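Local atomic coordinates of putative oxygenase (Streptomyces viridochromogenes Tue57, PDB entry 4XAA), a protein that probably acts as an iron- and 2-oxoglutarate-dependent oxygenase of the phytanoyl-CoA dioxygenase family, carrying out oxidative cyclization in orthosomycin antibiotic biosynthesis. Residues P25-D30 against L87-L92; L139-D144 against G185-H190. All coordinates share one frame; numbering follows the deposited sequence.

Interaction 1: residues P25-D30 against L87-L92; sequences PVLAPD and LHREEL
V26 and L27 reach across to R89, E91 and L92 through methyl groups alone; no hydrogen bond joins the two segments. The side chains of V26 and E91 run past each other in opposite directions, and V26 CG1 lies 3.8 Å from E91 CB. That methyl stands opposite the backbone nitrogen (chi1 172°), which turns it to the start of helix 90-100, where it also meets L92 CD2 at 4.1 Å. L27 slants across R89 instead: its CD2 lies 3.7 Å from R89 CB and also touches CG, while L27 CD1 faces L92 CD2 more loosely. The loop between strand 20-25 and helix 29-47 thus meets the residues that open helix 90-100. L27 CD2 also comes 3.9 Å from E91 OE1, a van der Waals contact of a methyl with a carboxylate whose other oxygen, OE2, is held by R89. The arginine, bent at chi2 and chi3, curls back so that NH2 forms a salt bridge with E91 OE2 (2.9 Å, weak as a hydrogen bond), and NH1 is paired with E90 by charge alone. Around the contact, V26 touches V187 of strand 186-191, L27 touches I32 and L35 of helix 29-47, and L92 touches Y214 of strand 207-215.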
loop_
_atom_site.group_PDB
_atom_site.type_symbol
_atom_site.label_atom_id
_atom_site.label_comp_id
_atom_site.label_asym_id
_atom_site.label_seq_id
_atom_site.Cartn_x
_atom_site.Cartn_y
_atom_site.Cartn_z
ATOM N N PRO A 25 10.465 6.388 -7.798
ATOM C CA PRO A 25 11.368 6.402 -6.647
ATOM C C PRO A 25 11.311 7.707 -5.864
ATOM O O PRO A 25 11.103 8.784 -6.423
ATOM C CB PRO A 25 12.747 6.203 -7.275
ATOM C CG PRO A 25 12.478 5.557 -8.603
ATOM C CD PRO A 25 11.186 6.158 -9.064
ATOM N N VAL A 26 11.494 7.584 -4.557
ATOM C CA VAL A 26 11.391 8.701 -3.637
ATOM C C VAL A 26 12.588 8.661 -2.706
ATOM O O VAL A 26 13.226 9.675 -2.447
ATOM C CB VAL A 26 10.100 8.648 -2.808
ATOM C CG1 VAL A 26 10.119 9.710 -1.734
ATOM C CG2 VAL A 26 8.891 8.815 -3.700
ATOM N N LEU A 27 12.878 7.467 -2.203
ATOM C CA LEU A 27 14.051 7.259 -1.378
ATOM C C LEU A 27 15.186 6.674 -2.196
ATOM O O LEU A 27 14.957 5.969 -3.175
ATOM C CB LEU A 27 13.734 6.335 -0.211
ATOM C CG LEU A 27 12.605 6.809 0.700
ATOM C CD1 LEU A 27 12.196 5.700 1.675
ATOM C CD2 LEU A 27 13.021 8.082 1.424
ATOM N N ALA A 28 16.409 6.991 -1.793
ATOM C CA ALA A 28 17.586 6.382 -2.369
ATOM C C ALA A 28 17.491 4.872 -2.258
ATOM O O ALA A 28 17.089 4.354 -1.219
ATOM C CB ALA A 28 18.843 6.895 -1.670
ATOM N N PRO A 29 17.860 4.166 -3.337
ATOM C CA PRO A 29 17.833 2.706 -3.481
ATOM C C PRO A 29 18.380 1.960 -2.274
ATOM O O PRO A 29 17.862 0.893 -1.929
ATOM C CB PRO A 29 18.724 2.470 -4.699
ATOM C CG PRO A 29 18.488 3.663 -5.530
ATOM C CD PRO A 29 18.343 4.820 -4.567
ATOM N N ASP A 30 19.421 2.513 -1.661
ATOM C CA ASP A 30 20.030 1.925 -0.473
ATOM C C ASP A 30 19.068 1.944 0.705
ATOM O O ASP A 30 19.071 1.036 1.524
ATOM C CB ASP A 30 21.321 2.673 -0.114
ATOM C CG ASP A 30 21.974 2.149 1.151
ATOM O OD1 ASP A 30 22.034 2.905 2.146
ATOM O OD2 ASP A 30 22.427 0.986 1.153
ATOM N N LEU A 87 10.989 4.687 8.058
ATOM C CA LEU A 87 9.570 5.009 7.879
ATOM C C LEU A 87 9.322 6.503 7.946
ATOM O O LEU A 87 8.329 7.006 7.416
ATOM C CB LEU A 87 8.708 4.345 8.943
ATOM C CG LEU A 87 8.688 2.833 9.041
ATOM C CD1 LEU A 87 7.886 2.483 10.288
ATOM C CD2 LEU A 87 8.091 2.213 7.782
ATOM N N HIS A 88 10.239 7.206 8.604
ATOM C CA HIS A 88 10.014 8.594 8.971
ATOM C C HIS A 88 10.907 9.561 8.224
ATOM O O HIS A 88 11.051 10.717 8.633
ATOM C CB HIS A 88 10.192 8.728 10.473
ATOM C CG HIS A 88 9.498 7.641 11.231
ATOM N ND1 HIS A 88 8.125 7.507 11.243
ATOM C CD2 HIS A 88 9.983 6.605 11.959
ATOM C CE1 HIS A 88 7.796 6.449 11.962
ATOM N NE2 HIS A 88 8.902 5.885 12.408
ATOM N N ARG A 89 11.505 9.082 7.134
ATOM C CA ARG A 89 12.212 9.961 6.212
ATOM C C ARG A 89 11.244 11.055 5.807
ATOM O O ARG A 89 10.057 10.810 5.607
ATOM C CB ARG A 89 12.730 9.213 4.971
ATOM C CG ARG A 89 13.810 8.177 5.238
ATOM C CD ARG A 89 15.109 8.817 5.717
ATOM N NE ARG A 89 15.667 9.724 4.721
ATOM C CZ ARG A 89 16.349 10.823 5.021
ATOM N NH1 ARG A 89 16.557 11.141 6.293
ATOM N NH2 ARG A 89 16.822 11.608 4.057
ATOM N N GLU A 90 11.760 12.264 5.701
ATOM C CA GLU A 90 10.942 13.429 5.432
ATOM C C GLU A 90 10.395 13.461 4.003
ATOM O O GLU A 90 9.375 14.099 3.743
ATOM C CB GLU A 90 11.757 14.691 5.698
ATOM C CG GLU A 90 13.118 14.688 4.995
ATOM C CD GLU A 90 14.247 14.061 5.836
ATOM O OE1 GLU A 90 13.977 13.180 6.700
ATOM O OE2 GLU A 90 15.414 14.464 5.626
ATOM N N GLU A 91 11.075 12.790 3.078
ATOM C CA GLU A 91 10.635 12.791 1.693
ATOM C C GLU A 91 9.241 12.176 1.542
ATOM O O GLU A 91 8.479 12.540 0.635
ATOM C CB GLU A 91 11.633 12.040 0.813
ATOM C CG GLU A 91 13.024 12.659 0.757
ATOM C CD GLU A 91 13.925 12.154 1.870
ATOM O OE1 GLU A 91 13.384 11.676 2.898
ATOM O OE2 GLU A 91 15.169 12.231 1.711
ATOM N N LEU A 92 8.903 11.254 2.434
ATOM C CA LEU A 92 7.649 10.522 2.317
ATOM C C LEU A 92 6.464 11.429 2.571
ATOM O O LEU A 92 5.555 11.506 1.751
ATOM C CB LEU A 92 7.631 9.341 3.274
ATOM C CG LEU A 92 8.709 8.321 2.912
ATOM C CD1 LEU A 92 8.750 7.185 3.926
ATOM C CD2 LEU A 92 8.487 7.790 1.517
#

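Interaction 2: residues L139-D144 against G185-H190; sequences LSICLD and GDVVVH
A chi1 of 68° sets the H190 ring between its own backbone nitrogen and carbonyl carbon, and a chi1 of -57° puts S140 OG beside the serine nitrogen; together they bring the hydroxyl to the edge of the imidazole. S140 OG lies 3.9 Å from H190 CE1, and a water in the ring plane joins the two groups, 2.6 Å from both S140 OG and H190 ND1. The water also donates to V188 O, giving it three partners, the last of them weak. V188 O takes the straight bond from S140 N as well (2.7 Å, 177°), with the donor in the carbonyl plane. The return bond, V188 N to S140 O, makes S140-V188 the hydrogen-bonded pair of two antiparallel strands, flanked by the non-hydrogen-bonded pairs L139-V189 and I141-V187. Further along, C142 N binds D186 O, and G185 N closes the end on C142 O at 2.8 Å.

Side chains alternate between the faces. L139 lies obliquely over V187, its CG 3.8 Å from V187 CG1, and runs alongside V189, with CD1 at V189 CB; I141 lies beside V187 and points the same way. This apolar face is covered by L92, L95, A96 and F99 of helix 90-100. S140 and V188 occupy the other face, where C142 SG comes 4.2 Å from V188 CG2.

H190 NE2 is hydrogen-bonded to D127, which binds nickel with H125 and H196, and the H190 ring also meets that of H196. H190 is thus a second-shell residue, consistent with a role in positioning D127 in the metal-bearing core of the double-stranded beta-helix (cupin) fold, where iron(II)- and 2-oxoglutarate-dependent oxygenases carry their two-histidine, one-carboxylate site, nickel probably standing in for iron.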
loop_
_atom_site.group_PDB
_atom_site.type_symbol
_atom_site.label_atom_id
_atom_site.label_comp_id
_atom_site.label_asym_id
_atom_site.label_seq_id
_atom_site.Cartn_x
_atom_site.Cartn_y
_atom_site.Cartn_z
ATOM N N LEU A 139 0.573 5.978 1.000
ATOM C CA LEU A 139 1.797 5.813 0.226
ATOM C C LEU A 139 2.196 4.364 0.312
ATOM O O LEU A 139 2.395 3.837 1.405
ATOM C CB LEU A 139 2.932 6.709 0.735
ATOM C CG LEU A 139 3.102 8.069 0.052
ATOM C CD1 LEU A 139 1.835 8.873 0.186
ATOM C CD2 LEU A 139 4.261 8.822 0.662
ATOM N N SER A 140 2.278 3.713 -0.839
ATOM C CA SER A 140 2.690 2.326 -0.891
ATOM C C SER A 140 4.111 2.282 -1.390
ATOM O O SER A 140 4.373 2.524 -2.571
ATOM C CB SER A 140 1.764 1.506 -1.792
ATOM O OG SER A 140 0.415 1.591 -1.351
ATOM N N ILE A 141 5.030 2.006 -0.474
ATOM C CA ILE A 141 6.429 1.853 -0.825
ATOM C C ILE A 141 6.686 0.404 -1.199
ATOM O O ILE A 141 6.699 -0.478 -0.348
ATOM C CB ILE A 141 7.375 2.264 0.325
ATOM C CG1 ILE A 141 7.004 3.647 0.864
ATOM C CG2 ILE A 141 8.806 2.250 -0.160
ATOM C CD1 ILE A 141 7.660 3.961 2.200
ATOM N N CYS A 142 6.894 0.179 -2.487
ATOM C CA CYS A 142 7.081 -1.155 -3.036
ATOM C C CYS A 142 8.499 -1.667 -2.837
ATOM O O CYS A 142 9.467 -1.047 -3.282
ATOM C CB CYS A 142 6.707 -1.128 -4.513
ATOM S SG CYS A 142 5.106 -0.302 -4.685
ATOM N N LEU A 143 8.627 -2.787 -2.145
ATOM C CA LEU A 143 9.944 -3.327 -1.853
ATOM C C LEU A 143 10.192 -4.462 -2.832
ATOM O O LEU A 143 11.238 -5.096 -2.821
ATOM C CB LEU A 143 10.043 -3.802 -0.395
ATOM C CG LEU A 143 9.478 -2.878 0.697
ATOM C CD1 LEU A 143 9.507 -3.571 2.054
ATOM C CD2 LEU A 143 10.236 -1.560 0.762
ATOM N N ASP A 144 9.213 -4.698 -3.696
ATOM C CA ASP A 144 9.352 -5.667 -4.770
ATOM C C ASP A 144 8.790 -5.163 -6.111
ATOM O O ASP A 144 7.968 -4.234 -6.155
ATOM C CB ASP A 144 8.666 -6.971 -4.381
ATOM C CG ASP A 144 9.360 -7.664 -3.235
ATOM O OD1 ASP A 144 10.481 -8.160 -3.449
ATOM O OD2 ASP A 144 8.797 -7.716 -2.120
ATOM N N GLY A 185 11.107 0.148 -5.219
ATOM C CA GLY A 185 11.481 1.529 -5.001
ATOM C C GLY A 185 10.360 2.484 -5.350
ATOM O O GLY A 185 10.336 3.617 -4.870
ATOM N N ASP A 186 9.440 2.042 -6.202
ATOM C CA ASP A 186 8.304 2.880 -6.564
ATOM C C ASP A 186 7.451 3.201 -5.349
ATOM O O ASP A 186 7.334 2.411 -4.427
ATOM C CB ASP A 186 7.447 2.208 -7.628
ATOM C CG ASP A 186 8.119 2.183 -8.982
ATOM O OD1 ASP A 186 9.157 2.868 -9.154
ATOM O OD2 ASP A 186 7.596 1.492 -9.877
ATOM N N VAL A 187 6.880 4.389 -5.346
ATOM C CA VAL A 187 5.916 4.753 -4.335
ATOM C C VAL A 187 4.604 5.063 -5.030
ATOM O O VAL A 187 4.527 5.984 -5.842
ATOM C CB VAL A 187 6.374 5.956 -3.509
ATOM C CG1 VAL A 187 5.277 6.386 -2.564
ATOM C CG2 VAL A 187 7.640 5.603 -2.742
ATOM N N VAL A 188 3.587 4.258 -4.742
ATOM C CA VAL A 188 2.258 4.482 -5.273
ATOM C C VAL A 188 1.505 5.296 -4.257
ATOM O O VAL A 188 1.600 5.034 -3.064
ATOM C CB VAL A 188 1.531 3.174 -5.534
ATOM C CG1 VAL A 188 0.134 3.433 -6.104
ATOM C CG2 VAL A 188 2.358 2.324 -6.468
ATOM N N VAL A 189 0.774 6.300 -4.714
ATOM C CA VAL A 189 -0.052 7.052 -3.800
ATOM C C VAL A 189 -1.505 6.951 -4.259
ATOM O O VAL A 189 -1.815 7.162 -5.425
ATOM C CB VAL A 189 0.447 8.506 -3.697
ATOM C CG1 VAL A 189 1.188 8.877 -4.940
ATOM C CG2 VAL A 189 -0.673 9.477 -3.400
ATOM N N HIS A 190 -2.390 6.557 -3.354
ATOM C CA HIS A 190 -3.783 6.451 -3.740
ATOM C C HIS A 190 -4.688 7.037 -2.688
ATOM O O HIS A 190 -4.402 7.014 -1.480
ATOM C CB HIS A 190 -4.165 4.999 -4.061
ATOM C CG HIS A 190 -4.176 4.076 -2.884
ATOM N ND1 HIS A 190 -3.061 3.379 -2.475
ATOM C CD2 HIS A 190 -5.183 3.691 -2.059
ATOM C CE1 HIS A 190 -3.369 2.626 -1.432
ATOM N NE2 HIS A 190 -4.652 2.797 -1.161
HETATM O O HOH W 1 -0.495 3.552 -2.717
#

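Overall arrangement
Interaction 1 closes along the chain before interaction 2 opens, yet their centres lie about 10 Å apart. Interaction 2 is part of the large antiparallel sheet; interaction 1 lies beside it, between the loop after strand 20-25 and the start of helix 90-100. Strands 20-25, 186-191 and 136-142 are successive neighbours, and helix 90-100 packs on the face carrying L139, I141 and V187. The two contacts meet through V26 CG2 on V187 CG2 at 3.6 Å and L92 CD1 on I141 CD1 at 3.8 Å. Interaction 1 lies on the outer, helix-covered side of the sheet, while interaction 2 extends through it to the metal side, linking the helical cover to the nickel second shell.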